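Local coordinates for protein beta-mannosidase (Trichoderma harzianum, PDB 4CVU) that probably removes terminal beta-linked mannose from the non-reducing ends of oligosaccharides, acting as a glycosylated glycoside hydrolase of family 2, at residues A177-P182 with L495-G500; D451-D456 with P507-Q512; D458-N463 with E514-T519. All coordinates share one frame; numbering follows the deposited sequence.

Contact 1. Residues A177-P182 with L495-G500; sequences ASVVYP and LPIAQG. With NAG (2-acetamido-2-deoxy-beta-D-glucopyranose), chain L.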
# COMPACT_ATOMS: atom_id res chain seq x y z
N ALA A 177 9.67 -37.42 -10.40
CA ALA A 177 9.39 -36.01 -10.37
C ALA A 177 7.94 -35.72 -9.94
O ALA A 177 7.70 -34.80 -9.18
CB ALA A 177 9.68 -35.41 -11.74
N SER A 178 6.99 -36.52 -10.41
CA SER A 178 5.59 -36.32 -10.08
C SER A 178 5.29 -36.52 -8.59
O SER A 178 4.35 -35.94 -8.06
CB SER A 178 4.68 -37.20 -10.96
OG SER A 178 4.89 -38.57 -10.72
N VAL A 179 6.11 -37.34 -7.92
CA VAL A 179 5.95 -37.63 -6.50
C VAL A 179 6.50 -36.49 -5.62
O VAL A 179 5.94 -36.21 -4.57
CB VAL A 179 6.60 -38.98 -6.14
CG1 VAL A 179 6.58 -39.24 -4.64
CG2 VAL A 179 5.88 -40.14 -6.85
N VAL A 180 7.59 -35.85 -6.04
CA VAL A 180 8.23 -34.78 -5.24
C VAL A 180 8.09 -33.39 -5.91
O VAL A 180 8.83 -32.46 -5.62
CB VAL A 180 9.72 -35.11 -4.99
CG1 VAL A 180 9.84 -36.35 -4.13
CG2 VAL A 180 10.50 -35.28 -6.28
N TYR A 181 7.15 -33.28 -6.82
CA TYR A 181 6.84 -32.03 -7.50
C TYR A 181 6.64 -30.93 -6.49
O TYR A 181 5.82 -31.07 -5.58
CB TYR A 181 5.57 -32.22 -8.31
CG TYR A 181 5.13 -31.00 -9.07
CD1 TYR A 181 5.88 -30.49 -10.10
CD2 TYR A 181 3.93 -30.37 -8.76
CE1 TYR A 181 5.47 -29.37 -10.82
CE2 TYR A 181 3.52 -29.25 -9.45
CZ TYR A 181 4.29 -28.76 -10.47
OH TYR A 181 3.83 -27.66 -11.14
N PRO A 182 7.39 -29.83 -6.59
CA PRO A 182 7.24 -28.81 -5.57
C PRO A 182 6.06 -27.85 -5.77
O PRO A 182 5.39 -27.91 -6.81
CB PRO A 182 8.52 -28.00 -5.68
CG PRO A 182 9.02 -28.20 -7.07
CD PRO A 182 8.35 -29.43 -7.65
N LEU A 495 0.30 -42.23 -3.30
CA LEU A 495 0.64 -43.61 -3.58
C LEU A 495 0.25 -44.07 -4.99
O LEU A 495 1.07 -44.65 -5.70
CB LEU A 495 0.13 -44.57 -2.47
CG LEU A 495 0.91 -44.48 -1.13
CD1 LEU A 495 0.23 -45.25 0.01
CD2 LEU A 495 2.34 -44.95 -1.25
N PRO A 496 -0.99 -43.79 -5.43
CA PRO A 496 -1.29 -44.16 -6.83
C PRO A 496 -0.49 -43.35 -7.88
O PRO A 496 -0.18 -43.89 -8.92
CB PRO A 496 -2.79 -43.92 -6.96
CG PRO A 496 -3.32 -43.95 -5.55
CD PRO A 496 -2.20 -43.50 -4.64
N ILE A 497 -0.11 -42.12 -7.56
CA ILE A 497 0.80 -41.36 -8.43
C ILE A 497 2.16 -42.11 -8.51
O ILE A 497 2.71 -42.29 -9.59
CB ILE A 497 1.01 -39.89 -7.97
CG1 ILE A 497 -0.22 -39.05 -8.29
CG2 ILE A 497 2.23 -39.28 -8.64
CD1 ILE A 497 -0.20 -37.68 -7.66
N ALA A 498 2.65 -42.56 -7.38
CA ALA A 498 3.87 -43.32 -7.34
C ALA A 498 3.75 -44.66 -8.09
O ALA A 498 4.66 -45.02 -8.82
CB ALA A 498 4.34 -43.52 -5.94
N GLN A 499 2.64 -45.37 -7.96
CA GLN A 499 2.44 -46.58 -8.74
C GLN A 499 2.45 -46.31 -10.23
O GLN A 499 3.12 -47.01 -10.97
CB GLN A 499 1.17 -47.32 -8.32
CG GLN A 499 0.60 -48.25 -9.41
CD GLN A 499 0.28 -49.62 -8.89
OE1 GLN A 499 1.15 -50.47 -8.82
NE2 GLN A 499 -0.98 -49.85 -8.49
N GLY A 500 1.74 -45.29 -10.67
CA GLY A 500 1.76 -44.89 -12.04
C GLY A 500 3.13 -44.44 -12.53
O GLY A 500 3.52 -44.73 -13.62
C1 NAG L . 2.83 -25.27 -13.51
C2 NAG L . 2.02 -26.21 -14.36
C3 NAG L . 2.90 -27.38 -14.78
C4 NAG L . 4.14 -26.82 -15.47
C5 NAG L . 4.84 -25.79 -14.57
C6 NAG L . 6.07 -25.16 -15.20
C7 NAG L . -0.36 -26.79 -14.10
C8 NAG L . -1.45 -27.24 -13.15
N2 NAG L . 0.87 -26.63 -13.59
O3 NAG L . 2.12 -28.23 -15.63
O4 NAG L . 5.07 -27.84 -15.80
O5 NAG L . 3.92 -24.76 -14.27
O6 NAG L . 5.69 -24.56 -16.42
O7 NAG L . -0.64 -26.59 -15.27

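Contact 2. Residues D451-D456 with P507-Q512; sequences DTLYPD and PYVLGQ. With MAN (alpha-D-mannopyranose), chain D; MAN (alpha-D-mannopyranose), chain B; NAG (2-acetamido-2-deoxy-beta-D-glucopyranose), chain C.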
# COMPACT_ATOMS: atom_id res chain seq x y z
N ASP A 451 1.25 -34.71 1.07
CA ASP A 451 1.22 -34.54 -0.36
C ASP A 451 2.58 -34.80 -1.04
O ASP A 451 2.93 -34.17 -2.04
CB ASP A 451 0.72 -33.13 -0.69
CG ASP A 451 0.23 -33.00 -2.12
OD1 ASP A 451 -0.12 -34.03 -2.76
OD2 ASP A 451 0.22 -31.84 -2.63
N THR A 452 3.32 -35.73 -0.47
CA THR A 452 4.51 -36.26 -1.10
C THR A 452 4.87 -37.51 -0.33
O THR A 452 4.24 -37.81 0.70
CB THR A 452 5.68 -35.25 -1.08
OG1 THR A 452 6.73 -35.68 -1.97
CG2 THR A 452 6.19 -35.03 0.34
N LEU A 453 5.84 -38.26 -0.86
CA LEU A 453 6.34 -39.45 -0.18
C LEU A 453 7.64 -39.09 0.50
O LEU A 453 8.28 -38.14 0.09
CB LEU A 453 6.52 -40.62 -1.17
CG LEU A 453 5.22 -41.13 -1.81
CD1 LEU A 453 5.48 -42.36 -2.67
CD2 LEU A 453 4.14 -41.45 -0.79
N TYR A 454 8.00 -39.85 1.54
CA TYR A 454 9.04 -39.45 2.45
C TYR A 454 10.15 -40.51 2.59
O TYR A 454 9.93 -41.70 2.25
CB TYR A 454 8.43 -39.14 3.83
CG TYR A 454 7.66 -37.84 3.84
CD1 TYR A 454 6.34 -37.80 3.44
CD2 TYR A 454 8.28 -36.66 4.20
CE1 TYR A 454 5.65 -36.61 3.41
CE2 TYR A 454 7.61 -35.46 4.17
CZ TYR A 454 6.29 -35.43 3.80
OH TYR A 454 5.62 -34.22 3.73
N PRO A 455 11.32 -40.08 3.09
CA PRO A 455 12.41 -41.03 3.40
C PRO A 455 12.02 -42.01 4.50
O PRO A 455 11.11 -41.74 5.29
CB PRO A 455 13.55 -40.13 3.88
CG PRO A 455 13.22 -38.77 3.39
CD PRO A 455 11.72 -38.70 3.41
N ASP A 456 12.71 -43.14 4.53
CA ASP A 456 12.53 -44.13 5.60
C ASP A 456 13.87 -44.78 5.98
O ASP A 456 13.90 -45.94 6.41
CB ASP A 456 11.52 -45.20 5.19
CG ASP A 456 11.06 -46.04 6.37
OD1 ASP A 456 10.90 -45.48 7.48
OD2 ASP A 456 10.85 -47.27 6.19
N PRO A 507 6.23 -51.34 -5.07
CA PRO A 507 6.10 -52.17 -3.86
C PRO A 507 7.12 -51.81 -2.78
O PRO A 507 6.82 -51.91 -1.59
CB PRO A 507 6.32 -53.60 -4.37
CG PRO A 507 5.99 -53.53 -5.83
CD PRO A 507 6.43 -52.16 -6.28
N TYR A 508 8.30 -51.38 -3.21
CA TYR A 508 9.29 -50.88 -2.27
C TYR A 508 8.76 -49.65 -1.55
O TYR A 508 8.82 -49.61 -0.34
CB TYR A 508 10.64 -50.57 -2.96
CG TYR A 508 11.68 -50.03 -2.02
CD1 TYR A 508 12.38 -50.87 -1.18
CD2 TYR A 508 11.98 -48.68 -1.98
CE1 TYR A 508 13.34 -50.39 -0.30
CE2 TYR A 508 12.93 -48.18 -1.10
CZ TYR A 508 13.60 -49.05 -0.27
OH TYR A 508 14.55 -48.57 0.59
N VAL A 509 8.25 -48.64 -2.28
CA VAL A 509 7.78 -47.41 -1.61
C VAL A 509 6.50 -47.65 -0.81
O VAL A 509 6.32 -47.01 0.19
CB VAL A 509 7.64 -46.16 -2.53
CG1 VAL A 509 8.96 -45.88 -3.25
CG2 VAL A 509 6.49 -46.29 -3.52
N LEU A 510 5.66 -48.60 -1.23
CA LEU A 510 4.52 -48.99 -0.40
C LEU A 510 5.00 -49.57 0.95
O LEU A 510 4.43 -49.25 2.01
CB LEU A 510 3.62 -49.99 -1.13
CG LEU A 510 2.29 -50.33 -0.47
CD1 LEU A 510 1.42 -49.10 -0.27
CD2 LEU A 510 1.55 -51.35 -1.30
N GLY A 511 6.07 -50.37 0.93
CA GLY A 511 6.62 -50.97 2.16
C GLY A 511 7.18 -49.93 3.12
O GLY A 511 7.05 -50.08 4.33
N GLN A 512 7.77 -48.88 2.59
CA GLN A 512 8.26 -47.79 3.43
C GLN A 512 7.10 -47.05 4.09
O GLN A 512 7.21 -46.62 5.24
CB GLN A 512 9.06 -46.80 2.59
CG GLN A 512 10.39 -47.29 2.06
CD GLN A 512 11.08 -46.22 1.24
OE1 GLN A 512 10.52 -45.75 0.25
NE2 GLN A 512 12.28 -45.80 1.67
C1 MAN D . 11.61 -53.83 4.36
C2 MAN D . 12.26 -53.13 5.55
C3 MAN D . 11.63 -51.79 5.81
C4 MAN D . 11.58 -50.96 4.52
C5 MAN D . 10.82 -51.75 3.48
C6 MAN D . 10.69 -50.94 2.19
O2 MAN D . 13.64 -52.95 5.31
O3 MAN D . 12.35 -51.06 6.78
O4 MAN D . 10.95 -49.71 4.80
O5 MAN D . 11.50 -52.98 3.23
O6 MAN D . 9.83 -51.59 1.27
C1 MAN B . 8.70 -54.57 3.01
C2 MAN B . 9.67 -55.23 3.99
C3 MAN B . 8.85 -56.06 4.95
C4 MAN B . 7.78 -55.19 5.63
C5 MAN B . 6.93 -54.44 4.62
C6 MAN B . 5.95 -53.47 5.30
O2 MAN B . 10.34 -54.28 4.81
O3 MAN B . 9.69 -56.55 5.95
O4 MAN B . 6.95 -55.97 6.44
O5 MAN B . 7.78 -53.73 3.73
O6 MAN B . 6.61 -52.39 5.92
C1 NAG C . 0.03 -55.53 0.64
C2 NAG C . 0.98 -55.69 1.80
C3 NAG C . 2.21 -54.83 1.57
C4 NAG C . 2.86 -55.13 0.23
C5 NAG C . 1.76 -54.96 -0.82
C6 NAG C . 2.20 -55.11 -2.26
C7 NAG C . 0.05 -56.03 4.04
C8 NAG C . -0.52 -55.44 5.27
N2 NAG C . 0.40 -55.22 3.05
O3 NAG C . 3.08 -54.95 2.66
O4 NAG C . 3.86 -54.16 0.01
O5 NAG C . 0.70 -55.85 -0.56
O6 NAG C . 3.05 -56.21 -2.26
O7 NAG C . 0.16 -57.23 3.97
O HOH W 1 8.99 -43.24 0.32

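Contact 3. Residues D458-N463 with E514-T519; sequences DDFKAN and ENLFIT. With NAG (2-acetamido-2-deoxy-beta-D-glucopyranose), chain C; MAN (alpha-D-mannopyranose), chain B; MAN (alpha-D-mannopyranose), chain D.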
# COMPACT_ATOMS: atom_id res chain seq x y z
N ASP A 458 17.19 -45.07 8.54
CA ASP A 458 17.21 -45.24 10.00
C ASP A 458 17.31 -43.90 10.74
O ASP A 458 16.68 -43.71 11.75
CB ASP A 458 18.37 -46.18 10.44
CG ASP A 458 18.19 -47.64 9.97
OD1 ASP A 458 17.10 -48.04 9.55
OD2 ASP A 458 19.16 -48.43 10.02
N ASP A 459 18.12 -42.98 10.24
CA ASP A 459 18.28 -41.70 10.93
C ASP A 459 17.01 -40.83 10.82
O ASP A 459 16.61 -40.21 11.80
CB ASP A 459 19.49 -40.91 10.38
CG ASP A 459 20.82 -41.38 10.98
OD1 ASP A 459 20.82 -42.15 11.97
OD2 ASP A 459 21.88 -40.96 10.47
N PHE A 460 16.41 -40.81 9.63
CA PHE A 460 15.16 -40.04 9.39
C PHE A 460 14.05 -40.56 10.30
O PHE A 460 13.42 -39.80 11.05
CB PHE A 460 14.73 -40.11 7.92
CG PHE A 460 13.48 -39.29 7.60
CD1 PHE A 460 13.58 -37.93 7.32
CD2 PHE A 460 12.23 -39.90 7.56
CE1 PHE A 460 12.45 -37.18 7.00
CE2 PHE A 460 11.09 -39.16 7.25
CZ PHE A 460 11.20 -37.80 6.97
N LYS A 461 13.84 -41.87 10.28
CA LYS A 461 12.89 -42.50 11.20
C LYS A 461 13.18 -42.17 12.66
O LYS A 461 12.26 -41.83 13.42
CB LYS A 461 12.89 -44.00 11.02
CG LYS A 461 11.89 -44.73 11.90
CD LYS A 461 12.19 -46.24 11.97
CE LYS A 461 11.89 -46.92 10.65
NZ LYS A 461 12.54 -48.25 10.57
N ALA A 462 14.43 -42.30 13.08
CA ALA A 462 14.76 -42.01 14.48
C ALA A 462 14.30 -40.57 14.83
O ALA A 462 13.73 -40.35 15.88
CB ALA A 462 16.24 -42.20 14.75
N ASN A 463 14.53 -39.63 13.91
CA ASN A 463 14.13 -38.24 14.10
C ASN A 463 12.60 -38.13 14.19
O ASN A 463 12.08 -37.54 15.12
CB ASN A 463 14.67 -37.35 12.96
CG ASN A 463 14.69 -35.87 13.31
OD1 ASN A 463 14.30 -35.47 14.39
ND2 ASN A 463 15.15 -35.05 12.38
N GLU A 514 4.05 -48.33 4.81
CA GLU A 514 3.59 -49.20 5.89
C GLU A 514 4.56 -49.18 7.05
O GLU A 514 4.17 -49.06 8.20
CB GLU A 514 3.41 -50.63 5.40
CG GLU A 514 2.25 -50.78 4.44
CD GLU A 514 1.96 -52.22 4.11
OE1 GLU A 514 2.90 -53.06 4.23
OE2 GLU A 514 0.79 -52.51 3.74
N ASN A 515 5.85 -49.26 6.74
CA ASN A 515 6.87 -49.35 7.78
C ASN A 515 6.89 -48.07 8.62
O ASN A 515 6.92 -48.14 9.86
CB ASN A 515 8.25 -49.61 7.18
CG ASN A 515 9.34 -49.67 8.23
OD1 ASN A 515 9.39 -50.59 9.02
ND2 ASN A 515 10.16 -48.65 8.27
N LEU A 516 6.85 -46.91 7.96
CA LEU A 516 6.88 -45.63 8.71
C LEU A 516 5.53 -45.33 9.35
O LEU A 516 5.44 -45.15 10.59
CB LEU A 516 7.30 -44.45 7.83
CG LEU A 516 7.53 -43.12 8.59
CD1 LEU A 516 8.51 -43.33 9.72
CD2 LEU A 516 8.00 -41.99 7.68
N PHE A 517 4.49 -45.27 8.52
CA PHE A 517 3.19 -44.74 8.98
C PHE A 517 2.32 -45.77 9.72
O PHE A 517 1.34 -45.41 10.37
CB PHE A 517 2.44 -44.09 7.81
CG PHE A 517 3.15 -42.88 7.26
CD1 PHE A 517 3.02 -41.64 7.90
CD2 PHE A 517 3.99 -42.98 6.18
CE1 PHE A 517 3.69 -40.52 7.44
CE2 PHE A 517 4.65 -41.85 5.69
CZ PHE A 517 4.51 -40.63 6.34
N ILE A 518 2.68 -47.05 9.68
CA ILE A 518 1.88 -48.03 10.41
C ILE A 518 2.73 -48.74 11.49
O ILE A 518 2.48 -48.58 12.67
CB ILE A 518 1.24 -49.04 9.45
CG1 ILE A 518 0.35 -48.32 8.43
CG2 ILE A 518 0.41 -50.06 10.22
CD1 ILE A 518 -0.23 -49.25 7.37
N THR A 519 3.73 -49.52 11.05
CA THR A 519 4.58 -50.29 11.96
C THR A 519 5.25 -49.36 12.99
O THR A 519 5.10 -49.57 14.17
CB THR A 519 5.62 -51.14 11.19
OG1 THR A 519 4.97 -51.89 10.15
CG2 THR A 519 6.34 -52.12 12.11
C1 NAG C . 0.03 -55.53 0.64
C2 NAG C . 0.98 -55.69 1.80
C3 NAG C . 2.21 -54.83 1.57
C4 NAG C . 2.86 -55.13 0.23
C5 NAG C . 1.76 -54.96 -0.82
C6 NAG C . 2.20 -55.11 -2.26
C7 NAG C . 0.05 -56.03 4.04
C8 NAG C . -0.52 -55.44 5.27
N2 NAG C . 0.40 -55.22 3.05
O3 NAG C . 3.08 -54.95 2.66
O4 NAG C . 3.86 -54.16 0.01
O5 NAG C . 0.70 -55.85 -0.56
O6 NAG C . 3.05 -56.21 -2.26
O7 NAG C . 0.16 -57.23 3.97
C1 MAN B . 8.70 -54.57 3.01
C2 MAN B . 9.67 -55.23 3.99
C3 MAN B . 8.85 -56.06 4.95
C4 MAN B . 7.78 -55.19 5.63
C5 MAN B . 6.93 -54.44 4.62
C6 MAN B . 5.95 -53.47 5.30
O2 MAN B . 10.34 -54.28 4.81
O3 MAN B . 9.69 -56.55 5.95
O4 MAN B . 6.95 -55.97 6.44
O5 MAN B . 7.78 -53.73 3.73
O6 MAN B . 6.61 -52.39 5.92
C1 MAN D . 11.61 -53.83 4.36
C2 MAN D . 12.26 -53.13 5.55
C3 MAN D . 11.63 -51.79 5.81
C4 MAN D . 11.58 -50.96 4.52
C5 MAN D . 10.82 -51.75 3.48
C6 MAN D . 10.69 -50.94 2.19
O2 MAN D . 13.64 -52.95 5.31
O3 MAN D . 12.35 -51.06 6.78
O4 MAN D . 10.95 -49.71 4.80
O5 MAN D . 11.50 -52.98 3.23
O6 MAN D . 9.83 -51.59 1.27

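Contact 1. Residues A177-P182 with L495-G500
The short turn through Ser178 and Val179 comes up against the flank of helix 490-501, where the CA atoms of Val179 and Ala498 stand 6.1 Å apart. Two methyls carry the contact, Val179 CG2 and Ile497 CG2. The first lies 3.8 Å from the CB of Ala498 and meets the CA of the same residue, so it rests on the helix surface itself. Val179 CG1 sits anti to the backbone N (chi1 173°); this leaves CG2 to face the helix while CG1 packs on Leu453. One residue earlier, Ile497 reaches back with its CG2 branch, which comes 3.5 Å from the OG of Ser178 and 4.2 Å from Val179 CG2, putting this methyl over both residues of the turn. Farther along, Tyr181 leads to a sugar of the protein's own glycosylation, its OH 3.5 Å from the C1 of that N-acetylglucosamine. The turn belongs to the galactose-binding-like domain, and helix 490-501 follows strand 481-485 in the chain, in the connection that leads on to strand 534-535. No polar bond joins the two segments, though Thr452 OG1 bonds to Val179 O nearby. The 140 Å² buried here is largely van der Waals contact, with one serine hydroxyl against a methyl at a partly open edge; the join rests on shape more than on directional bonds.

Contact 2. Residues D451-D456 with P507-Q512
Two donors converge on OD2 of Asp456, whose side chain lies against Gln512: Asn515 ND2, from the next turn of the same helix as Gln512, and O4 of the chain D mannose, a weak bond at 2.8 Å. The carboxylate thus links the loop to both the helix and the attached glycan. Gln512 runs alongside the aspartate, its NE2 3.7 Å from the Asp456 CB, but its amide has other partners. NE2 donates to Gln173 OE1, while OE1 accepts a hydrogen bond from a water at 2.9 Å that also donates to Tyr454 O at 2.6 Å. CG of Gln512 is anti to the carbonyl carbon (chi1 -69°) and the chain beyond is extended, which carries the amide to that water. With an alanine here, Gln173 and the water would probably each lose a partner and a gap would open beside Asp456. One helical turn before Gln512, Val509 CG2 meets Leu453 CD1 at 4.1 Å, the two side chains crossing at about a right angle. On the glycan side the sugars use backbone carbonyls: the chain D mannose O6 donates to Tyr508 O at 2.7 Å, and the chain B mannose O6 to Gly511 O. Gly511 CA comes 3.4 Å from the chain D O6, a close approach that its lack of a side chain permits. The loop, between strand 442-446 and helix 458-475, packs against helix 506-528, with Leu453 also on Leu495 and Ala498 of helix 490-501.

Contact 3. Residues D458-N463 with E514-T519
Leu516 serves two phenyl rings with different parts of its branch: CD2 meets the edge of Phe460, near the ring plane and 4.2 Å from CE2, while CG stands 4.2 Å above one face of the Phe517 ring, offset toward its rim. The Phe517 ring also meets Phe449 edge-to-face and Phe490 obliquely. Beside this apolar patch lies Lys461, whose CG comes 4.3 Å from Leu516 CD1. The lysine chain starts extended and bends at chi3 (-70°), which brings its end across Asn515 at about a right angle. NZ is 3.3 Å from Asn515 ND2, but both are donors and no bond joins them. What reconciles them is probably the carboxylate of Asp456, which touches the lysine chain as well as holding the amide. On another side of the helix, Glu514 holds an N-acetylglucosamine of the protein's own glycan: N2 of the chain C sugar donates to OE2 at 2.8 Å with an angle of 152°. Tyr558 OH gives OE2 a second partner. The backbone widens into a pi-type turn at 515-519, where Glu514 O accepts from Ile518 N and Thr519 N. The segments of helices 458-475 and 506-528 run nearly parallel, 20° apart with axes 11.6 Å from each other. Helix 458-475 connects the adjacent parallel strands 442-446 and 481-485 as a beta-alpha-beta crossover, an alternation consistent with the (beta/alpha)8 barrel of family 2 catalytic domains.

Read from the N terminus, the chain leaves residues 177-182, meets them again at 451-456 and then at helix 490-501, where contact 1 closes a span of 312 residues. Within that span, 451-456 and 458-463 appear in succession, and their mates 507-512 and 514-519 come after it. Contacts 2 and 3 therefore each close a loop of 50 residues, and all three loops cross one another. Leu453 and Thr452 join contact 1 to contact 2, and Asp456 joins contact 2 to contact 3. Together they tie a turn of the galactose-binding-like domain to helices 458-475, 490-501 and 506-528, with the glycan lying along the last of these.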